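Local coordinates for protein rifin (PDB 7JZK) that is a variant surface antigen of the malaria parasite Plasmodium falciparum whose V2 domain binds the human immune receptor ectodomain LAIR1 carried in an antibody, at residues Asn54-Ser57 with Tyr58-Thr62; Cys89-Arg92 with Lys93-Ile97. All blocks are in the same frame, centred on the assembly; numbering follows the deposited sequence.

Contact 1 of 2, residues Asn54-Ser57 with Tyr58-Thr62; sequences NSTS and YSDVT
Ser57 OG meets the backbone of Ser59 two residues on: Ser59 N donates to Ser57 OG at 3.1 Å, nearly straight (168° at the hydrogen). With OG anti to the backbone N (chi1 156°), the Ser57 hydroxyl swings past its own carbonyl carbon toward the next residues. Ser59 OG turns back to the same oxygen and gives it a weak bond, 3.5 Å from Ser59 OG to Ser57 OG. One serine oxygen therefore takes a backbone N-H and a weaker hydroxyl bond from the same residue. A serine side chain that accepts the N-H two residues ahead is the ST turn arrangement.

The backbone underneath is a type I beta turn from Ser57 to Asp60. It brings the CB atoms of Ser57 and Asp60 to 4.0 Å. Thr56 OG1 gives a weak bond to Ser57 O, at 3.2 Å. The side chains of Thr56 and Asp60 run roughly perpendicular, and Thr56 OG1 stays 4.1 Å from Asp60 OD2. The carboxylate has its main partners farther on. Asp60 is the N-cap of helix 61-75: its carboxylate caps a backbone N just beyond Thr62, and OD2 also bonds to Thr63 OG1. Asp60 is also the centre of an inverse gamma turn, with a weak bond of 3.0 Å from Val61 N to Ser59 O.

Thr56 also touches an N-acetylglucosamine of the glycan attached to the protein, which places this loop on the glycosylated surface. Tyr58 starts away from residues 54-57, and its side chain packs on Ala30 and Ile31 of helix 13-39 and on Ala123 of helix 108-126. Residues 56-60 connect the short helix 49-55 to helix 61-75, and Tyr58 lies against the two longer helices.

Contact 2 of 2, residues Cys89-Arg92 with Lys93-Ile97; sequences CDVR and KTLRI
Val91 CG1 packs against Leu95 CD1 at 3.9 Å, one helical turn on. Val91 and Leu95 project together from the same side of the helix. Both touch Tyr38 of helix 13-39. Beneath them Leu95 N bonds to Val91 O at 2.9 Å (164° at the hydrogen).

On the outer face Lys93 bends at chi2 and chi3, folding its amine back beside Asp90. Lys93 NZ forms a salt bridge with Asp90 OD1 at 2.9 Å, from the syn side and 33° out of the carboxylate plane. The same NZ bonds to Thr94 OG1 at 3.2 Å, so two oxygens hold it.

Arg92 runs extended and Ile97 lies crosswise to it, with Arg92 CB and CG each 4.0 Å from Ile97 CB. Arg92 NE bonds to Gln108 OE1 and NH1 to Cys76 O within the chain. NH1 also bonds to Tyr43 O of the LAIR1 chain, and the side chain makes a cation-pi contact with Tyr45 of that chain. Cys89 is tied to Cys76 by a disulfide.

The helix ends in a Schellman motif. Ile97 N bonds to Arg92 O at 2.7 Å and Arg96 N to Lys93 O at 3.2 Å; Arg96 is the C-prime residue with positive phi.

Overall arrangement
The chain's centre lies between the two contacts, whose own centres are about 23 Å apart, and they do not touch. Contact 1 is a surface turn leading into helix 61-75, next to the glycan. Contact 2 is partly buried and closes helix 86-94, the next helix along the chain. Both lean on helices 13-39 and 108-126. Their chemistry differs. Residues 54-62 use short hydroxyl side chains, a capping carboxylate at a helix start and one packed tyrosine. Residues 89-97 combine backbone bonds, a salt bridge and apolar packing at a helix end. Of the two, only contact 2 meets the LAIR1 chain, to which it presents an arginine.

Contact 1 of 2, residues Asn54-Ser57 with Tyr58-Thr62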
ATOM      1  N   ASN B  54      23.613  -5.429   2.279  1.00 72.44           N
ATOM      2  CA  ASN B  54      25.021  -5.349   1.909  1.00 77.29           C
ATOM      3  C   ASN B  54      25.366  -3.965   1.346  1.00 78.36           C
ATOM      4  O   ASN B  54      26.468  -3.463   1.593  1.00 73.45           O
ATOM      5  CB  ASN B  54      25.360  -6.502   0.950  1.00 77.77           C
ATOM      6  CG  ASN B  54      26.841  -6.603   0.621  1.00 79.09           C
ATOM      7  OD1 ASN B  54      27.657  -5.816   1.096  1.00 85.45           O
ATOM      8  ND2 ASN B  54      27.198  -7.611  -0.181  1.00 72.21           N
ATOM      9  N   SER B  55      24.418  -3.308   0.658  1.00 75.53           N
ATOM     10  CA  SER B  55      24.647  -2.022  -0.003  1.00 72.56           C
ATOM     11  C   SER B  55      24.231  -0.799   0.809  1.00 76.21           C
ATOM     12  O   SER B  55      24.780   0.287   0.591  1.00 81.06           O
ATOM     13  CB  SER B  55      23.904  -1.970  -1.340  1.00 76.06           C
ATOM     14  OG  SER B  55      23.764  -0.624  -1.778  1.00 84.20           O
ATOM     15  N   THR B  56      23.240  -0.919   1.684  1.00 70.73           N
ATOM     16  CA  THR B  56      22.743   0.211   2.453  1.00 68.00           C
ATOM     17  C   THR B  56      22.925   0.002   3.947  1.00 63.94           C
ATOM     18  O   THR B  56      22.894  -1.126   4.448  1.00 65.69           O
ATOM     19  CB  THR B  56      21.271   0.484   2.162  1.00 71.71           C
ATOM     20  OG1 THR B  56      20.641   0.972   3.352  1.00 70.84           O
ATOM     21  CG2 THR B  56      20.596  -0.753   1.726  1.00 64.76           C
ATOM     22  N   SER B  57      23.083   1.119   4.649  1.00 66.18           N
ATOM     23  CA  SER B  57      23.419   1.083   6.064  1.00 67.26           C
ATOM     24  C   SER B  57      22.298   0.457   6.874  1.00 70.07           C
ATOM     25  O   SER B  57      21.121   0.523   6.511  1.00 71.01           O
ATOM     26  CB  SER B  57      23.689   2.485   6.594  1.00 68.33           C
ATOM     27  OG  SER B  57      23.476   2.516   7.997  1.00 71.55           O
ATOM     28  N   TYR B  58      22.680  -0.137   7.997  1.00 71.40           N
ATOM     29  CA  TYR B  58      21.752  -0.833   8.871  1.00 67.39           C
ATOM     30  C   TYR B  58      20.869   0.113   9.685  1.00 68.57           C
ATOM     31  O   TYR B  58      19.850  -0.323  10.231  1.00 69.09           O
ATOM     32  CB  TYR B  58      22.566  -1.776   9.769  1.00 72.76           C
ATOM     33  CG  TYR B  58      22.054  -1.940  11.178  1.00 73.95           C
ATOM     34  CD1 TYR B  58      22.479  -1.107  12.210  1.00 76.99           C
ATOM     35  CD2 TYR B  58      21.154  -2.933  11.480  1.00 73.81           C
ATOM     36  CE1 TYR B  58      21.995  -1.266  13.510  1.00 85.12           C
ATOM     37  CE2 TYR B  58      20.657  -3.085  12.764  1.00 79.49           C
ATOM     38  CZ  TYR B  58      21.083  -2.272  13.778  1.00 89.94           C
ATOM     39  OH  TYR B  58      20.573  -2.474  15.047  1.00 95.23           O
ATOM     40  N   SER B  59      21.202   1.404   9.755  1.00 69.91           N
ATOM     41  CA  SER B  59      20.400   2.383  10.490  1.00 65.92           C
ATOM     42  C   SER B  59      19.887   3.515   9.597  1.00 58.95           C
ATOM     43  O   SER B  59      19.499   4.573  10.105  1.00 55.34           O
ATOM     44  CB  SER B  59      21.202   2.952  11.661  1.00 67.23           C
ATOM     45  OG  SER B  59      22.478   3.395  11.217  1.00 72.02           O
ATOM     46  N   ASP B  60      19.850   3.304   8.281  1.00 55.62           N
ATOM     47  CA  ASP B  60      19.458   4.336   7.319  1.00 62.28           C
ATOM     48  C   ASP B  60      17.933   4.374   7.202  1.00 60.00           C
ATOM     49  O   ASP B  60      17.336   3.889   6.241  1.00 57.24           O
ATOM     50  CB  ASP B  60      20.111   4.052   5.968  1.00 57.36           C
ATOM     51  CG  ASP B  60      19.872   5.155   4.950  1.00 63.27           C
ATOM     52  OD1 ASP B  60      19.181   6.156   5.273  1.00 63.69           O
ATOM     53  OD2 ASP B  60      20.350   4.994   3.808  1.00 60.30           O
ATOM     54  N   VAL B  61      17.306   5.042   8.167  1.00 57.07           N
ATOM     55  CA  VAL B  61      15.851   5.021   8.252  1.00 58.36           C
ATOM     56  C   VAL B  61      15.216   5.491   6.944  1.00 61.65           C
ATOM     57  O   VAL B  61      14.212   4.930   6.488  1.00 60.84           O
ATOM     58  CB  VAL B  61      15.385   5.880   9.435  1.00 54.29           C
ATOM     59  CG1 VAL B  61      13.917   6.202   9.267  1.00 56.26           C
ATOM     60  CG2 VAL B  61      15.698   5.191  10.768  1.00 52.95           C
ATOM     61  N   THR B  62      15.786   6.518   6.317  1.00 58.95           N
ATOM     62  CA  THR B  62      15.159   7.098   5.134  1.00 59.13           C
ATOM     63  C   THR B  62      15.147   6.124   3.966  1.00 59.85           C
ATOM     64  O   THR B  62      14.133   5.976   3.273  1.00 62.29           O
ATOM     65  CB  THR B  62      15.878   8.384   4.738  1.00 63.69           C
ATOM     66  OG1 THR B  62      15.711   9.349   5.780  1.00 72.37           O
ATOM     67  CG2 THR B  62      15.311   8.950   3.431  1.00 59.76           C
TER

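Contact 2 of 2, residues Cys89-Arg92 with Lys93-Ile97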
ATOM      1  N   CYS B  89       0.375  -6.119   3.682  1.00 37.88           N
ATOM      2  CA  CYS B  89      -0.609  -5.081   3.412  1.00 44.30           C
ATOM      3  C   CYS B  89      -1.419  -4.756   4.662  1.00 41.67           C
ATOM      4  O   CYS B  89      -1.729  -3.590   4.909  1.00 38.69           O
ATOM      5  CB  CYS B  89      -1.511  -5.555   2.266  1.00 41.26           C
ATOM      6  SG  CYS B  89      -0.527  -6.115   0.846  1.00 42.23           S
ATOM      7  N   ASP B  90      -1.629  -5.743   5.523  1.00 37.94           N
ATOM      8  CA  ASP B  90      -2.384  -5.592   6.766  1.00 41.58           C
ATOM      9  C   ASP B  90      -1.752  -4.553   7.690  1.00 44.16           C
ATOM     10  O   ASP B  90      -2.453  -3.976   8.528  1.00 44.03           O
ATOM     11  CB  ASP B  90      -2.477  -6.972   7.459  1.00 43.95           C
ATOM     12  CG  ASP B  90      -3.286  -6.951   8.769  1.00 48.67           C
ATOM     13  OD1 ASP B  90      -2.670  -6.887   9.856  1.00 40.79           O
ATOM     14  OD2 ASP B  90      -4.540  -6.998   8.714  1.00 49.60           O
ATOM     15  N   VAL B  91      -0.454  -4.270   7.517  1.00 41.08           N
ATOM     16  CA  VAL B  91       0.234  -3.253   8.310  1.00 44.04           C
ATOM     17  C   VAL B  91      -0.395  -1.881   8.122  1.00 41.12           C
ATOM     18  O   VAL B  91      -0.361  -1.044   9.035  1.00 41.53           O
ATOM     19  CB  VAL B  91       1.732  -3.236   7.958  1.00 44.99           C
ATOM     20  CG1 VAL B  91       2.479  -2.129   8.731  1.00 39.30           C
ATOM     21  CG2 VAL B  91       2.327  -4.577   8.270  1.00 46.42           C
ATOM     22  N   ARG B  92      -1.011  -1.635   6.964  1.00 41.55           N
ATOM     23  CA  ARG B  92      -1.715  -0.369   6.765  1.00 42.08           C
ATOM     24  C   ARG B  92      -2.784  -0.157   7.827  1.00 40.82           C
ATOM     25  O   ARG B  92      -3.103   0.987   8.171  1.00 37.54           O
ATOM     26  CB  ARG B  92      -2.334  -0.332   5.373  1.00 37.38           C
ATOM     27  CG  ARG B  92      -1.360   0.055   4.310  1.00 32.93           C
ATOM     28  CD  ARG B  92      -2.004  -0.107   2.979  1.00 33.30           C
ATOM     29  NE  ARG B  92      -1.157   0.388   1.911  1.00 30.23           N
ATOM     30  CZ  ARG B  92      -1.437   0.198   0.634  1.00 34.76           C
ATOM     31  NH1 ARG B  92      -2.527  -0.477   0.316  1.00 34.70           N
ATOM     32  NH2 ARG B  92      -0.638   0.672  -0.312  1.00 39.72           N
ATOM     33  N   LYS B  93      -3.372  -1.244   8.332  1.00 40.27           N
ATOM     34  CA  LYS B  93      -4.363  -1.107   9.388  1.00 41.84           C
ATOM     35  C   LYS B  93      -3.705  -0.791  10.717  1.00 45.95           C
ATOM     36  O   LYS B  93      -4.208   0.045  11.475  1.00 53.48           O
ATOM     37  CB  LYS B  93      -5.195  -2.388   9.477  1.00 40.99           C
ATOM     38  CG  LYS B  93      -6.037  -2.555  10.735  1.00 47.64           C
ATOM     39  CD  LYS B  93      -5.315  -3.346  11.859  1.00 54.54           C
ATOM     40  CE  LYS B  93      -4.592  -4.586  11.292  1.00 67.16           C
ATOM     41  NZ  LYS B  93      -3.513  -5.229  12.131  1.00 58.46           N
ATOM     42  N   THR B  94      -2.527  -1.348  10.958  1.00 47.63           N
ATOM     43  CA  THR B  94      -1.807  -1.039  12.180  1.00 47.04           C
ATOM     44  C   THR B  94      -1.397   0.429  12.206  1.00 44.57           C
ATOM     45  O   THR B  94      -1.570   1.115  13.215  1.00 51.27           O
ATOM     46  CB  THR B  94      -0.584  -1.950  12.276  1.00 50.14           C
ATOM     47  OG1 THR B  94      -0.997  -3.317  12.111  1.00 48.72           O
ATOM     48  CG2 THR B  94       0.102  -1.783  13.623  1.00 50.62           C
ATOM     49  N   LEU B  95      -0.881   0.942  11.096  1.00 44.78           N
ATOM     50  CA  LEU B  95      -0.424   2.326  11.046  1.00 48.20           C
ATOM     51  C   LEU B  95      -1.537   3.324  10.759  1.00 50.59           C
ATOM     52  O   LEU B  95      -1.217   4.450  10.368  1.00 50.70           O
ATOM     53  CB  LEU B  95       0.692   2.478  10.002  1.00 48.54           C
ATOM     54  CG  LEU B  95       1.894   1.544  10.220  1.00 46.54           C
ATOM     55  CD1 LEU B  95       2.991   1.753   9.187  1.00 42.62           C
ATOM     56  CD2 LEU B  95       2.422   1.747  11.626  1.00 39.76           C
ATOM     57  N   ARG B  96      -2.810   2.916  10.887  1.00 50.30           N
ATOM     58  CA  ARG B  96      -3.978   3.751  10.589  1.00 47.87           C
ATOM     59  C   ARG B  96      -3.825   4.432   9.232  1.00 47.20           C
ATOM     60  O   ARG B  96      -4.072   5.630   9.068  1.00 53.15           O
ATOM     61  CB  ARG B  96      -4.274   4.763  11.707  1.00 44.36           C
ATOM     62  CG  ARG B  96      -4.878   4.130  12.970  1.00 50.13           C
ATOM     63  CD  ARG B  96      -4.233   4.664  14.237  1.00 59.25           C
ATOM     64  NE  ARG B  96      -2.848   4.215  14.341  1.00 72.47           N
ATOM     65  CZ  ARG B  96      -2.053   4.451  15.381  1.00 77.84           C
ATOM     66  NH1 ARG B  96      -0.803   3.995  15.377  1.00 69.32           N
ATOM     67  NH2 ARG B  96      -2.509   5.140  16.420  1.00 78.60           N
ATOM     68  N   ILE B  97      -3.423   3.641   8.240  1.00 40.58           N
ATOM     69  CA  ILE B  97      -3.280   4.146   6.879  1.00 43.69           C
ATOM     70  C   ILE B  97      -4.535   3.880   6.053  1.00 42.50           C
ATOM     71  O   ILE B  97      -4.752   4.551   5.029  1.00 36.66           O
ATOM     72  CB  ILE B  97      -2.041   3.526   6.196  1.00 41.36           C
ATOM     73  CG1 ILE B  97      -0.780   3.785   7.007  1.00 42.98           C
ATOM     74  CG2 ILE B  97      -1.816   4.095   4.815  1.00 37.38           C
ATOM     75  CD1 ILE B  97       0.438   3.177   6.340  1.00 42.23           C
TER